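Local coordinates for protein steroid delta-isomerase (Pseudomonas aeruginosa, PDB 3MSO) that probably isomerises steroids or related small molecules, working within an NTF2-like, SnoaL-type fold, at residues Leu5-Asn10 with Gln74-Asp79; Arg32-Asp37 with Gly108-Phe113; Val39-Met44 with Asp112-Val117; Val83-Ser88 with Asp100-Asp105. One frame throughout, in Å; residues are numbered along the deposited sequence.

Interaction 1 of 4, residues Leu5-Asn10 with Gln74-Asp79; sequences LPLEAN and QLASAD
Leu5 and Leu7 close on the methyl group of Ala76. Leu5 CG lies 3.8 Å from Ala76 CB, and Leu7 CD2 lies 3.7 Å from the same Ala76 CB. Leu7 CG stands beside its backbone N (chi1 -73°), which turns CD2 to Ala76. Pro6 adds a looser touch through CD. Both methyl branches of Leu5 run along the strand toward Gln74. Leu5 CD1 rests 3.5 Å from Gln74 O, and Leu5 CD2 packs on Gln74 CB at 3.9 Å. The contact is mainly apolar. At the far end Glu8 passes Asp79, with Glu8 OE2 3.6 Å from Asp79 O, but the carboxylate forms its salt bridge with Arg81.

Pro6 is the centre of an inverse gamma turn, in which Leu7 N donates to Leu5 O at 2.7 Å. This turn brings Leu5 and Leu7 to the same methyl. Ser77 OG donates to Asp79 OD1 at 2.6 Å, within the turn that leads to strand 82-91.

Leu75, Ala76 and Ser77 also pair antiparallel with a strand of the second subunit. The arrangement is an N-terminal arm, ending at the N-cap residue Glu8 of helix 9-23, laid on a strand whose sheet continues across a subunit interface.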
loop_
_atom_site.group_PDB
_atom_site.type_symbol
_atom_site.label_atom_id
_atom_site.label_comp_id
_atom_site.label_asym_id
_atom_site.label_seq_id
_atom_site.Cartn_x
_atom_site.Cartn_y
_atom_site.Cartn_z
ATOM N N LEU B 5 -6.752 -0.718 35.122
ATOM C CA LEU B 5 -7.662 0.181 34.428
ATOM C C LEU B 5 -9.104 -0.089 34.907
ATOM O O LEU B 5 -9.387 -1.211 35.335
ATOM C CB LEU B 5 -7.569 -0.195 32.924
ATOM C CG LEU B 5 -7.009 0.784 31.889
ATOM C CD1 LEU B 5 -5.833 1.580 32.416
ATOM C CD2 LEU B 5 -6.590 0.035 30.649
ATOM N N PRO B 6 -10.054 0.861 34.719
ATOM C CA PRO B 6 -11.458 0.584 35.093
ATOM C C PRO B 6 -12.204 -0.348 34.119
ATOM O O PRO B 6 -13.201 0.050 33.498
ATOM C CB PRO B 6 -12.078 1.983 35.122
ATOM C CG PRO B 6 -11.304 2.753 34.094
ATOM C CD PRO B 6 -9.890 2.240 34.203
ATOM N N LEU B 7 -11.717 -1.589 33.985
ATOM C CA LEU B 7 -12.270 -2.602 33.091
ATOM C C LEU B 7 -13.153 -3.562 33.826
ATOM O O LEU B 7 -12.958 -3.769 35.016
ATOM C CB LEU B 7 -11.138 -3.400 32.426
ATOM C CG LEU B 7 -10.329 -2.715 31.357
ATOM C CD1 LEU B 7 -9.280 -3.659 30.821
ATOM C CD2 LEU B 7 -11.220 -2.242 30.198
ATOM N N GLU B 8 -14.077 -4.219 33.099
ATOM C CA GLU B 8 -14.926 -5.271 33.623
ATOM C C GLU B 8 -14.006 -6.422 34.049
ATOM O O GLU B 8 -12.982 -6.665 33.410
ATOM C CB GLU B 8 -15.910 -5.748 32.554
ATOM C CG GLU B 8 -17.038 -4.777 32.237
ATOM C CD GLU B 8 -18.184 -5.351 31.421
ATOM O OE1 GLU B 8 -18.025 -6.448 30.831
ATOM O OE2 GLU B 8 -19.255 -4.704 31.388
ATOM N N ALA B 9 -14.353 -7.098 35.132
ATOM C CA ALA B 9 -13.548 -8.174 35.703
ATOM C C ALA B 9 -13.077 -9.192 34.671
ATOM O O ALA B 9 -11.877 -9.473 34.593
ATOM C CB ALA B 9 -14.289 -8.851 36.856
ATOM N N ASN B 10 -14.002 -9.684 33.837
ATOM C CA ASN B 10 -13.710 -10.700 32.838
ATOM C C ASN B 10 -12.783 -10.190 31.752
ATOM O O ASN B 10 -11.790 -10.851 31.457
ATOM C CB ASN B 10 -14.983 -11.319 32.295
ATOM C CG ASN B 10 -15.781 -12.084 33.324
ATOM O OD1 ASN B 10 -15.247 -12.705 34.252
ATOM N ND2 ASN B 10 -17.085 -12.079 33.173
ATOM N N GLN B 74 -2.100 2.496 28.120
ATOM C CA GLN B 74 -3.246 1.596 28.100
ATOM C C GLN B 74 -4.437 2.427 28.526
ATOM O O GLN B 74 -4.424 3.059 29.587
ATOM C CB GLN B 74 -3.027 0.388 29.025
ATOM C CG GLN B 74 -1.823 -0.427 28.581
ATOM C CD GLN B 74 -1.668 -1.736 29.268
ATOM O OE1 GLN B 74 -2.619 -2.292 29.813
ATOM N NE2 GLN B 74 -0.460 -2.261 29.218
ATOM N N LEU B 75 -5.438 2.467 27.668
ATOM C CA LEU B 75 -6.630 3.268 27.854
ATOM C C LEU B 75 -7.874 2.396 27.782
ATOM O O LEU B 75 -7.967 1.506 26.935
ATOM C CB LEU B 75 -6.688 4.361 26.755
ATOM C CG LEU B 75 -5.406 5.201 26.522
ATOM C CD1 LEU B 75 -4.592 4.663 25.340
ATOM C CD2 LEU B 75 -5.735 6.661 26.346
ATOM N N ALA B 76 -8.836 2.665 28.658
ATOM C CA ALA B 76 -10.100 1.932 28.727
ATOM C C ALA B 76 -11.296 2.818 28.372
ATOM O O ALA B 76 -11.327 3.999 28.734
ATOM C CB ALA B 76 -10.286 1.359 30.130
ATOM N N SER B 77 -12.297 2.238 27.704
ATOM C CA SER B 77 -13.554 2.939 27.420
ATOM C C SER B 77 -14.392 2.986 28.736
ATOM O O SER B 77 -14.160 2.151 29.629
ATOM C CB SER B 77 -14.323 2.209 26.328
ATOM O OG SER B 77 -14.602 0.878 26.720
ATOM N N ALA B 78 -15.357 3.933 28.856
ATOM C CA ALA B 78 -16.176 4.039 30.086
ATOM C C ALA B 78 -17.042 2.805 30.409
ATOM O O ALA B 78 -17.398 2.604 31.569
ATOM C CB ALA B 78 -17.033 5.291 30.068
ATOM N N ASP B 79 -17.351 1.970 29.409
ATOM C CA ASP B 79 -18.130 0.752 29.636
ATOM C C ASP B 79 -17.285 -0.452 30.134
ATOM O O ASP B 79 -17.837 -1.535 30.357
ATOM C CB ASP B 79 -18.959 0.408 28.382
ATOM C CG ASP B 79 -18.221 -0.182 27.198
ATOM O OD1 ASP B 79 -16.982 -0.136 27.186
ATOM O OD2 ASP B 79 -18.890 -0.655 26.262
#

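Interaction 2 of 4, residues Arg32-Asp37 with Gly108-Phe113; sequences RLLHPD and GRIVDF
Leu33 O and His35 N take the N-H and the carbonyl of Ile110, making a single parallel bridge between Leu34 and Ile110. Ile110 N donates to Leu33 O at 2.8 Å in a nearly straight bond, with an N-H...O angle of 178°. His35 N returns a bond to Ile110 O, also 2.8 Å.

The side chains of the bridge pair lie on one face. Leu34 CD2 comes to 3.8 Å from Ile110 CB and also touches its CG2 branch. The other branch of Ile110 goes to Leu33: CG1 stands beside the backbone N (chi1 -65°), and CD1 reaches Leu33 CB at 4.1 Å.

His35 lies between two residues of the other segment. Its CB meets Val111 CG1 at 3.8 Å. Its CD2 meets the aliphatic part of Arg109, at 3.9 Å from Arg109 CD. The imidazole and guanidinium planes are steeply inclined, 81° apart. The charged end of Arg109 forms salt bridges with Asp105 and Asp107. The imidazole is tied to its own segment, since Asp37 N donates to His35 ND1 at 3.0 Å. Pro36 CD sits over the rim of one ring face.

Val111 and Asp112 both face Arg103, which makes a classic beta bulge in strand 110-118. The bridge joins the start of strand 110-118 to the short strand 34-35 that follows helix 30-33, with Leu33 packed on helix 9-23, Leu34 on helix 52-65, and Ile110 on Thr14 and on Phe104 of strand 94-104.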
loop_
_atom_site.group_PDB
_atom_site.type_symbol
_atom_site.label_atom_id
_atom_site.label_comp_id
_atom_site.label_asym_id
_atom_site.label_seq_id
_atom_site.Cartn_x
_atom_site.Cartn_y
_atom_site.Cartn_z
ATOM N N ARG B 32 -8.363 -19.656 23.143
ATOM C CA ARG B 32 -9.137 -19.705 24.380
ATOM C C ARG B 32 -9.715 -18.320 24.719
ATOM O O ARG B 32 -10.837 -18.241 25.223
ATOM C CB ARG B 32 -8.234 -20.203 25.531
ATOM C CG ARG B 32 -8.977 -20.811 26.723
ATOM C CD ARG B 32 -8.268 -20.501 28.033
ATOM N N LEU B 33 -8.950 -17.243 24.444
ATOM C CA LEU B 33 -9.323 -15.857 24.735
ATOM C C LEU B 33 -10.261 -15.260 23.703
ATOM O O LEU B 33 -10.855 -14.202 23.962
ATOM C CB LEU B 33 -8.058 -14.962 24.890
ATOM C CG LEU B 33 -6.929 -15.479 25.807
ATOM C CD1 LEU B 33 -5.776 -14.532 25.836
ATOM C CD2 LEU B 33 -7.412 -15.720 27.228
ATOM N N LEU B 34 -10.381 -15.912 22.526
ATOM C CA LEU B 34 -11.199 -15.416 21.418
ATOM C C LEU B 34 -12.621 -15.944 21.404
ATOM O O LEU B 34 -12.865 -17.102 21.775
ATOM C CB LEU B 34 -10.544 -15.743 20.072
ATOM C CG LEU B 34 -9.157 -15.210 19.814
ATOM C CD1 LEU B 34 -8.595 -15.829 18.547
ATOM C CD2 LEU B 34 -9.154 -13.700 19.724
ATOM N N HIS B 35 -13.558 -15.101 20.918
ATOM C CA HIS B 35 -14.949 -15.494 20.735
ATOM C C HIS B 35 -14.910 -16.344 19.470
ATOM O O HIS B 35 -14.123 -16.021 18.583
ATOM C CB HIS B 35 -15.855 -14.265 20.519
ATOM C CG HIS B 35 -17.311 -14.600 20.437
ATOM N ND1 HIS B 35 -17.885 -15.025 19.250
ATOM C CD2 HIS B 35 -18.261 -14.606 21.403
ATOM C CE1 HIS B 35 -19.159 -15.261 19.527
ATOM N NE2 HIS B 35 -19.432 -15.026 20.813
ATOM N N PRO B 36 -15.682 -17.446 19.342
ATOM C CA PRO B 36 -15.617 -18.245 18.101
ATOM C C PRO B 36 -15.760 -17.427 16.817
ATOM O O PRO B 36 -15.103 -17.731 15.829
ATOM C CB PRO B 36 -16.765 -19.243 18.256
ATOM C CG PRO B 36 -17.597 -18.714 19.368
ATOM C CD PRO B 36 -16.653 -18.027 20.284
ATOM N N ASP B 37 -16.570 -16.369 16.859
ATOM C CA ASP B 37 -16.840 -15.496 15.727
ATOM C C ASP B 37 -16.073 -14.188 15.797
ATOM O O ASP B 37 -16.488 -13.206 15.177
ATOM C CB ASP B 37 -18.358 -15.226 15.632
ATOM C CG ASP B 37 -19.215 -16.477 15.531
ATOM O OD1 ASP B 37 -18.782 -17.449 14.853
ATOM O OD2 ASP B 37 -20.329 -16.477 16.097
ATOM N N GLY B 108 -15.940 -11.886 28.842
ATOM C CA GLY B 108 -14.529 -11.534 28.711
ATOM C C GLY B 108 -13.839 -12.029 27.446
ATOM O O GLY B 108 -12.623 -11.908 27.328
ATOM N N ARG B 109 -14.598 -12.593 26.485
ATOM C CA ARG B 109 -14.045 -13.104 25.233
ATOM C C ARG B 109 -13.753 -11.938 24.289
ATOM O O ARG B 109 -14.555 -10.997 24.208
ATOM C CB ARG B 109 -15.041 -14.032 24.534
ATOM C CG ARG B 109 -15.575 -15.165 25.374
ATOM C CD ARG B 109 -16.460 -16.051 24.523
ATOM N NE ARG B 109 -17.309 -16.885 25.356
ATOM C CZ ARG B 109 -18.529 -16.542 25.754
ATOM N NH1 ARG B 109 -19.063 -15.390 25.367
ATOM N NH2 ARG B 109 -19.227 -17.349 26.541
ATOM N N ILE B 110 -12.620 -12.023 23.544
ATOM C CA ILE B 110 -12.249 -11.024 22.539
ATOM C C ILE B 110 -13.215 -11.197 21.375
ATOM O O ILE B 110 -13.317 -12.301 20.854
ATOM C CB ILE B 110 -10.757 -11.149 22.100
ATOM C CG1 ILE B 110 -9.783 -10.846 23.281
ATOM C CG2 ILE B 110 -10.466 -10.248 20.870
ATOM C CD1 ILE B 110 -8.317 -11.317 23.080
ATOM N N VAL B 111 -13.934 -10.124 20.988
ATOM C CA VAL B 111 -14.899 -10.116 19.881
ATOM C C VAL B 111 -14.405 -9.307 18.672
ATOM O O VAL B 111 -14.694 -9.666 17.531
ATOM C CB VAL B 111 -16.349 -9.744 20.295
ATOM C CG1 VAL B 111 -16.892 -10.727 21.326
ATOM C CG2 VAL B 111 -16.458 -8.300 20.814
ATOM N N ASP B 112 -13.671 -8.228 18.918
ATOM C CA ASP B 112 -13.135 -7.370 17.873
ATOM C C ASP B 112 -11.682 -6.961 18.227
ATOM O O ASP B 112 -11.409 -6.485 19.327
ATOM C CB ASP B 112 -14.046 -6.141 17.678
ATOM C CG ASP B 112 -13.823 -5.376 16.386
ATOM O OD1 ASP B 112 -12.963 -4.469 16.371
ATOM O OD2 ASP B 112 -14.553 -5.636 15.412
ATOM N N PHE B 113 -10.759 -7.187 17.300
ATOM C CA PHE B 113 -9.370 -6.838 17.486
ATOM C C PHE B 113 -8.972 -6.025 16.274
ATOM O O PHE B 113 -8.827 -6.567 15.172
ATOM C CB PHE B 113 -8.510 -8.096 17.600
ATOM C CG PHE B 113 -7.182 -7.895 18.293
ATOM C CD1 PHE B 113 -6.223 -7.032 17.765
ATOM C CD2 PHE B 113 -6.856 -8.626 19.431
ATOM C CE1 PHE B 113 -4.985 -6.871 18.387
ATOM C CE2 PHE B 113 -5.614 -8.461 20.053
ATOM C CZ PHE B 113 -4.684 -7.592 19.518
#

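Interaction 3 of 4, residues Val39-Met44 with Asp112-Val117; sequences VFRSPM and DFEVMV
Asp112 OD2 is gripped by two nitrogens of Arg41. Arg41 NE donates at 2.8 Å to Asp112 OD2, on the syn lone pair of that oxygen. A weaker bond from Arg41 NH2 reaches the same Asp112 OD2 at 3.3 Å. The guanidinium and carboxylate are nearly coplanar, 23° apart, although the two side chains cross at about a right angle. Arg41 is extended from CG to NE, which carries its head back along the sheet to Asp112. Val39 CG1 lies over the rim of one face of the guanidinium and touches Asp112 OD2.

Glu114, the strand partner of Arg41, packs its CG on Arg41 CB at 3.8 Å. Its carboxylate turns to another chain, where OE2 forms salt bridges with Arg118 and Lys97 of the second subunit.

Phe40 and Phe113 occupy the other face. Phe40 CE1 lies 4.0 Å from Phe113 CD1 and 3.6 Å from Val115 CG2, so its outer rim sits by both. Phe40 CG is anti to the backbone N (chi1 179°), which directs the ring toward Phe113 and Val115 of the neighbouring strand. Helix 52-65 packs on both rings. Past the end of strand 38-41, Pro43 lies beside Val115, with Pro43 CD 3.9 Å from Val115 CB.

Strands 39-41 and 112-117 run parallel, 11° apart. Phe113 N binds Val39 O, Arg41 N binds Phe113 O, and Val115 N binds Arg41 O at 3.0 Å. The arrangement is a parallel strand pair in the curved mixed sheet of the NTF2-like alpha+beta fold, with helices on the Phe40 and Phe113 face and the second subunit on the Glu114 face.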
loop_
_atom_site.group_PDB
_atom_site.type_symbol
_atom_site.label_atom_id
_atom_site.label_comp_id
_atom_site.label_asym_id
_atom_site.label_seq_id
_atom_site.Cartn_x
_atom_site.Cartn_y
_atom_site.Cartn_z
ATOM N N VAL B 39 -13.558 -11.109 15.243
ATOM C CA VAL B 39 -13.195 -10.367 14.041
ATOM C C VAL B 39 -11.858 -9.632 14.208
ATOM O O VAL B 39 -11.595 -9.037 15.262
ATOM C CB VAL B 39 -14.367 -9.430 13.684
ATOM C CG1 VAL B 39 -13.906 -8.144 13.020
ATOM C CG2 VAL B 39 -15.396 -10.159 12.831
ATOM N N PHE B 40 -11.004 -9.704 13.167
ATOM C CA PHE B 40 -9.731 -8.997 13.140
ATOM C C PHE B 40 -9.766 -7.953 12.032
ATOM O O PHE B 40 -10.010 -8.288 10.869
ATOM C CB PHE B 40 -8.534 -9.943 12.986
ATOM C CG PHE B 40 -7.197 -9.226 12.927
ATOM C CD1 PHE B 40 -6.561 -8.809 14.088
ATOM C CD2 PHE B 40 -6.572 -8.980 11.707
ATOM C CE1 PHE B 40 -5.336 -8.151 14.031
ATOM C CE2 PHE B 40 -5.354 -8.301 11.656
ATOM C CZ PHE B 40 -4.741 -7.895 12.819
ATOM N N ARG B 41 -9.533 -6.683 12.410
ATOM C CA ARG B 41 -9.500 -5.542 11.482
ATOM C C ARG B 41 -8.059 -5.114 11.276
ATOM O O ARG B 41 -7.428 -4.534 12.165
ATOM C CB ARG B 41 -10.408 -4.397 11.956
ATOM C CG ARG B 41 -11.834 -4.871 12.124
ATOM C CD ARG B 41 -12.810 -3.806 12.526
ATOM N NE ARG B 41 -14.082 -4.420 12.917
ATOM C CZ ARG B 41 -15.020 -4.820 12.063
ATOM N NH1 ARG B 41 -14.853 -4.655 10.755
ATOM N NH2 ARG B 41 -16.130 -5.394 12.509
ATOM N N SER B 42 -7.519 -5.519 10.124
ATOM C CA SER B 42 -6.137 -5.302 9.715
ATOM C C SER B 42 -5.782 -3.822 9.514
ATOM O O SER B 42 -6.579 -3.071 8.950
ATOM C CB SER B 42 -5.842 -6.085 8.435
ATOM O OG SER B 42 -4.471 -6.050 8.090
ATOM N N PRO B 43 -4.557 -3.392 9.884
ATOM C CA PRO B 43 -4.159 -2.011 9.561
ATOM C C PRO B 43 -3.976 -1.820 8.050
ATOM O O PRO B 43 -3.930 -0.688 7.581
ATOM C CB PRO B 43 -2.820 -1.859 10.296
ATOM C CG PRO B 43 -2.279 -3.245 10.407
ATOM C CD PRO B 43 -3.465 -4.129 10.568
HETATM N N MSE B 44 -3.898 -2.940 7.302
HETATM C CA MSE B 44 -3.642 -3.012 5.874
HETATM C C MSE B 44 -4.878 -3.026 5.005
HETATM O O MSE B 44 -4.867 -2.403 3.941
HETATM C CB MSE B 44 -2.812 -4.273 5.578
HETATM C CG MSE B 44 -1.334 -4.143 5.927
HETATM SE SE MSE B 44 -0.455 -2.744 4.833
HETATM C CE MSE B 44 -0.589 -3.521 3.063
ATOM N N ASP B 112 -13.671 -8.228 18.918
ATOM C CA ASP B 112 -13.135 -7.370 17.873
ATOM C C ASP B 112 -11.682 -6.961 18.227
ATOM O O ASP B 112 -11.409 -6.485 19.327
ATOM C CB ASP B 112 -14.046 -6.141 17.678
ATOM C CG ASP B 112 -13.823 -5.376 16.386
ATOM O OD1 ASP B 112 -12.963 -4.469 16.371
ATOM O OD2 ASP B 112 -14.553 -5.636 15.412
ATOM N N PHE B 113 -10.759 -7.187 17.300
ATOM C CA PHE B 113 -9.370 -6.838 17.486
ATOM C C PHE B 113 -8.972 -6.025 16.274
ATOM O O PHE B 113 -8.827 -6.567 15.172
ATOM C CB PHE B 113 -8.510 -8.096 17.600
ATOM C CG PHE B 113 -7.182 -7.895 18.293
ATOM C CD1 PHE B 113 -6.223 -7.032 17.765
ATOM C CD2 PHE B 113 -6.856 -8.626 19.431
ATOM C CE1 PHE B 113 -4.985 -6.871 18.387
ATOM C CE2 PHE B 113 -5.614 -8.461 20.053
ATOM C CZ PHE B 113 -4.684 -7.592 19.518
ATOM N N GLU B 114 -8.815 -4.710 16.482
ATOM C CA GLU B 114 -8.478 -3.737 15.452
ATOM C C GLU B 114 -7.090 -3.163 15.679
ATOM O O GLU B 114 -6.793 -2.656 16.759
ATOM C CB GLU B 114 -9.545 -2.656 15.452
ATOM C CG GLU B 114 -9.457 -1.653 14.331
ATOM C CD GLU B 114 -10.632 -0.696 14.281
ATOM O OE1 GLU B 114 -11.535 -0.799 15.142
ATOM O OE2 GLU B 114 -10.636 0.173 13.383
ATOM N N VAL B 115 -6.230 -3.267 14.660
ATOM C CA VAL B 115 -4.854 -2.756 14.730
ATOM C C VAL B 115 -4.684 -1.560 13.782
ATOM O O VAL B 115 -5.231 -1.573 12.683
ATOM C CB VAL B 115 -3.815 -3.885 14.439
ATOM C CG1 VAL B 115 -2.376 -3.365 14.493
ATOM C CG2 VAL B 115 -3.993 -5.060 15.394
HETATM N N MSE B 116 -3.957 -0.521 14.228
HETATM C CA MSE B 116 -3.562 0.650 13.413
HETATM C C MSE B 116 -2.057 0.862 13.645
HETATM O O MSE B 116 -1.550 0.659 14.752
HETATM C CB MSE B 116 -4.308 1.932 13.781
HETATM C CG MSE B 116 -5.814 1.791 13.741
HETATM SE SE MSE B 116 -6.673 3.508 13.867
HETATM C CE MSE B 116 -8.465 2.854 14.233
ATOM N N VAL B 117 -1.354 1.235 12.590
ATOM C CA VAL B 117 0.083 1.458 12.613
ATOM C C VAL B 117 0.357 2.789 11.915
ATOM O O VAL B 117 -0.404 3.190 11.031
ATOM C CB VAL B 117 0.834 0.223 11.991
ATOM C CG1 VAL B 117 2.227 0.584 11.466
ATOM C CG2 VAL B 117 0.920 -0.939 12.993
#

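Interaction 4 of 4, residues Val83-Ser88 with Asp100-Asp105; sequences VVLEFS and DMIRFD
Val83 opens the ladder in a hydrogen-bonded pair with Ile102. Val83 N donates to Ile102 O at 2.9 Å, and Ile102 N donates back to Val83 O. Val83 CG1 stands between the backbone N and the carbonyl carbon (chi1 80°). From there it packs on Ile102 CB at 3.8 Å and approaches the edge of the Phe104 ring, 3.9 Å from CE2.

Val84 lies on the other face, in a non-hydrogen-bonded pair with Met101, a selenomethionine. Val84 CG2 is 3.6 Å from Met101 SE.

Leu85 is on the face of Val83. Leu85 N donates to Asp100 O at 2.8 Å, and Asp100 N donates to Leu85 O. Leu85 CD1 lies 3.8 Å from Ile102 CD1.

Phe87 follows on the same face. Its CE2 comes 3.7 Å from Asp100 OD1, and the two side chains cross at about a right angle, the ring and carboxylate planes 39° apart. The Asp100 carboxylate has a polar partner in Tyr71, to which its OD2 is hydrogen-bonded.

The strands are the two arms of the hairpin 82-91 and 94-104. Helix 9-23 covers Leu85 and Phe104, while Val84 and Met101 face the second subunit. Strands 69-77 and 110-118 flank the pair.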
loop_
_atom_site.group_PDB
_atom_site.type_symbol
_atom_site.label_atom_id
_atom_site.label_comp_id
_atom_site.label_asym_id
_atom_site.label_seq_id
_atom_site.Cartn_x
_atom_site.Cartn_y
_atom_site.Cartn_z
ATOM N N VAL B 83 -10.487 -1.637 25.269
ATOM C CA VAL B 83 -9.148 -1.232 25.644
ATOM C C VAL B 83 -8.342 -0.837 24.408
ATOM O O VAL B 83 -8.553 -1.387 23.321
ATOM C CB VAL B 83 -8.475 -2.368 26.471
ATOM C CG1 VAL B 83 -7.921 -3.497 25.599
ATOM C CG2 VAL B 83 -7.404 -1.826 27.408
ATOM N N VAL B 84 -7.451 0.135 24.569
ATOM C CA VAL B 84 -6.478 0.516 23.550
ATOM C C VAL B 84 -5.105 0.324 24.191
ATOM O O VAL B 84 -4.826 0.894 25.260
ATOM C CB VAL B 84 -6.673 1.930 22.934
ATOM C CG1 VAL B 84 -5.380 2.438 22.286
ATOM C CG2 VAL B 84 -7.812 1.928 21.924
ATOM N N LEU B 85 -4.294 -0.543 23.569
ATOM C CA LEU B 85 -2.925 -0.826 24.010
ATOM C C LEU B 85 -1.980 -0.209 22.997
ATOM O O LEU B 85 -1.875 -0.708 21.867
ATOM C CB LEU B 85 -2.656 -2.346 24.161
ATOM C CG LEU B 85 -3.711 -3.163 24.904
ATOM C CD1 LEU B 85 -3.444 -4.637 24.768
ATOM C CD2 LEU B 85 -3.836 -2.715 26.370
ATOM N N GLU B 86 -1.374 0.928 23.373
ATOM C CA GLU B 86 -0.417 1.670 22.546
ATOM C C GLU B 86 0.903 0.908 22.557
ATOM O O GLU B 86 1.351 0.480 23.633
ATOM C CB GLU B 86 -0.211 3.091 23.115
ATOM C CG GLU B 86 0.912 3.867 22.451
ATOM C CD GLU B 86 1.340 5.134 23.149
ATOM O OE1 GLU B 86 1.488 5.128 24.390
ATOM O OE2 GLU B 86 1.580 6.129 22.436
ATOM N N PHE B 87 1.539 0.754 21.378
ATOM C CA PHE B 87 2.828 0.088 21.285
ATOM C C PHE B 87 3.796 0.767 20.337
ATOM O O PHE B 87 3.392 1.504 19.422
ATOM C CB PHE B 87 2.673 -1.416 20.916
ATOM C CG PHE B 87 2.111 -1.716 19.535
ATOM C CD1 PHE B 87 2.935 -1.716 18.410
ATOM C CD2 PHE B 87 0.764 -2.028 19.368
ATOM C CE1 PHE B 87 2.419 -1.997 17.143
ATOM C CE2 PHE B 87 0.246 -2.302 18.088
ATOM C CZ PHE B 87 1.075 -2.261 16.988
ATOM N N SER B 88 5.084 0.455 20.526
ATOM C CA SER B 88 6.199 0.805 19.656
ATOM C C SER B 88 6.750 -0.533 19.193
ATOM O O SER B 88 6.617 -1.528 19.897
ATOM C CB SER B 88 7.265 1.577 20.412
ATOM O OG SER B 88 7.673 0.877 21.575
ATOM N N ASP B 100 -3.435 -1.653 19.600
ATOM C CA ASP B 100 -4.269 -2.856 19.588
ATOM C C ASP B 100 -5.544 -2.322 20.239
ATOM O O ASP B 100 -5.479 -1.880 21.394
ATOM C CB ASP B 100 -3.680 -3.991 20.461
ATOM C CG ASP B 100 -2.454 -4.668 19.883
ATOM O OD1 ASP B 100 -2.401 -4.842 18.651
ATOM O OD2 ASP B 100 -1.568 -5.076 20.673
HETATM N N MSE B 101 -6.649 -2.230 19.481
HETATM C CA MSE B 101 -7.929 -1.766 20.017
HETATM C C MSE B 101 -8.837 -2.986 20.152
HETATM O O MSE B 101 -9.398 -3.462 19.168
HETATM C CB MSE B 101 -8.555 -0.643 19.179
HETATM C CG MSE B 101 -9.898 -0.130 19.747
HETATM SE SE MSE B 101 -10.236 1.745 19.306
HETATM C CE MSE B 101 -10.110 1.672 17.407
ATOM N N ILE B 102 -8.929 -3.500 21.381
ATOM C CA ILE B 102 -9.653 -4.722 21.721
ATOM C C ILE B 102 -11.005 -4.446 22.387
ATOM O O ILE B 102 -11.066 -3.722 23.393
ATOM C CB ILE B 102 -8.759 -5.656 22.631
ATOM C CG1 ILE B 102 -7.274 -5.742 22.128
ATOM C CG2 ILE B 102 -9.404 -7.042 22.841
ATOM C CD1 ILE B 102 -6.318 -6.374 23.058
ATOM N N ARG B 103 -12.072 -5.076 21.848
ATOM C CA ARG B 103 -13.425 -5.084 22.407
ATOM C C ARG B 103 -13.723 -6.525 22.916
ATOM O O ARG B 103 -13.490 -7.507 22.199
ATOM C CB ARG B 103 -14.480 -4.653 21.383
ATOM C CG ARG B 103 -15.896 -4.611 21.971
ATOM C CD ARG B 103 -16.964 -4.456 20.919
ATOM N NE ARG B 103 -17.121 -3.056 20.534
ATOM C CZ ARG B 103 -16.788 -2.554 19.348
ATOM N NH1 ARG B 103 -16.294 -3.344 18.395
ATOM N NH2 ARG B 103 -16.970 -1.265 19.095
ATOM N N PHE B 104 -14.238 -6.625 24.157
ATOM C CA PHE B 104 -14.572 -7.886 24.804
ATOM C C PHE B 104 -16.097 -8.020 25.023
ATOM O O PHE B 104 -16.810 -7.009 25.049
ATOM C CB PHE B 104 -13.896 -7.927 26.171
ATOM C CG PHE B 104 -12.406 -7.761 26.195
ATOM C CD1 PHE B 104 -11.571 -8.861 26.084
ATOM C CD2 PHE B 104 -11.837 -6.521 26.410
ATOM C CE1 PHE B 104 -10.188 -8.708 26.136
ATOM C CE2 PHE B 104 -10.457 -6.373 26.481
ATOM C CZ PHE B 104 -9.639 -7.466 26.344
ATOM N N ASP B 105 -16.593 -9.254 25.212
ATOM C CA ASP B 105 -18.011 -9.439 25.533
ATOM C C ASP B 105 -18.198 -9.526 27.064
ATOM O O ASP B 105 -17.217 -9.349 27.790
ATOM C CB ASP B 105 -18.643 -10.629 24.781
ATOM C CG ASP B 105 -18.095 -12.018 25.060
ATOM O OD1 ASP B 105 -17.420 -12.207 26.105
ATOM O OD2 ASP B 105 -18.411 -12.931 24.293
#

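How the interactions relate
All four contacts build on the same mixed sheet. Interactions 3 and 4 are buried and sit nearer the chain centre, while interactions 1 and 2 are only partly buried. Interaction 4 is a regular antiparallel ladder and interaction 3 a parallel one with an added salt bridge. Interaction 2 has a single bridge, and interaction 1 relies on apolar touches. Interactions 2 and 3 share Asp112 and Phe113 on strand 110-118. That strand pairs with 94-104 of interaction 4, through Glu114 O and Met101 N. Leu75 O of interaction 1 is probably hydrogen-bonded to Val84 N of interaction 4. Interactions 1, 3 and 4 touch the second subunit; interaction 2 touches no other chain of the assembly.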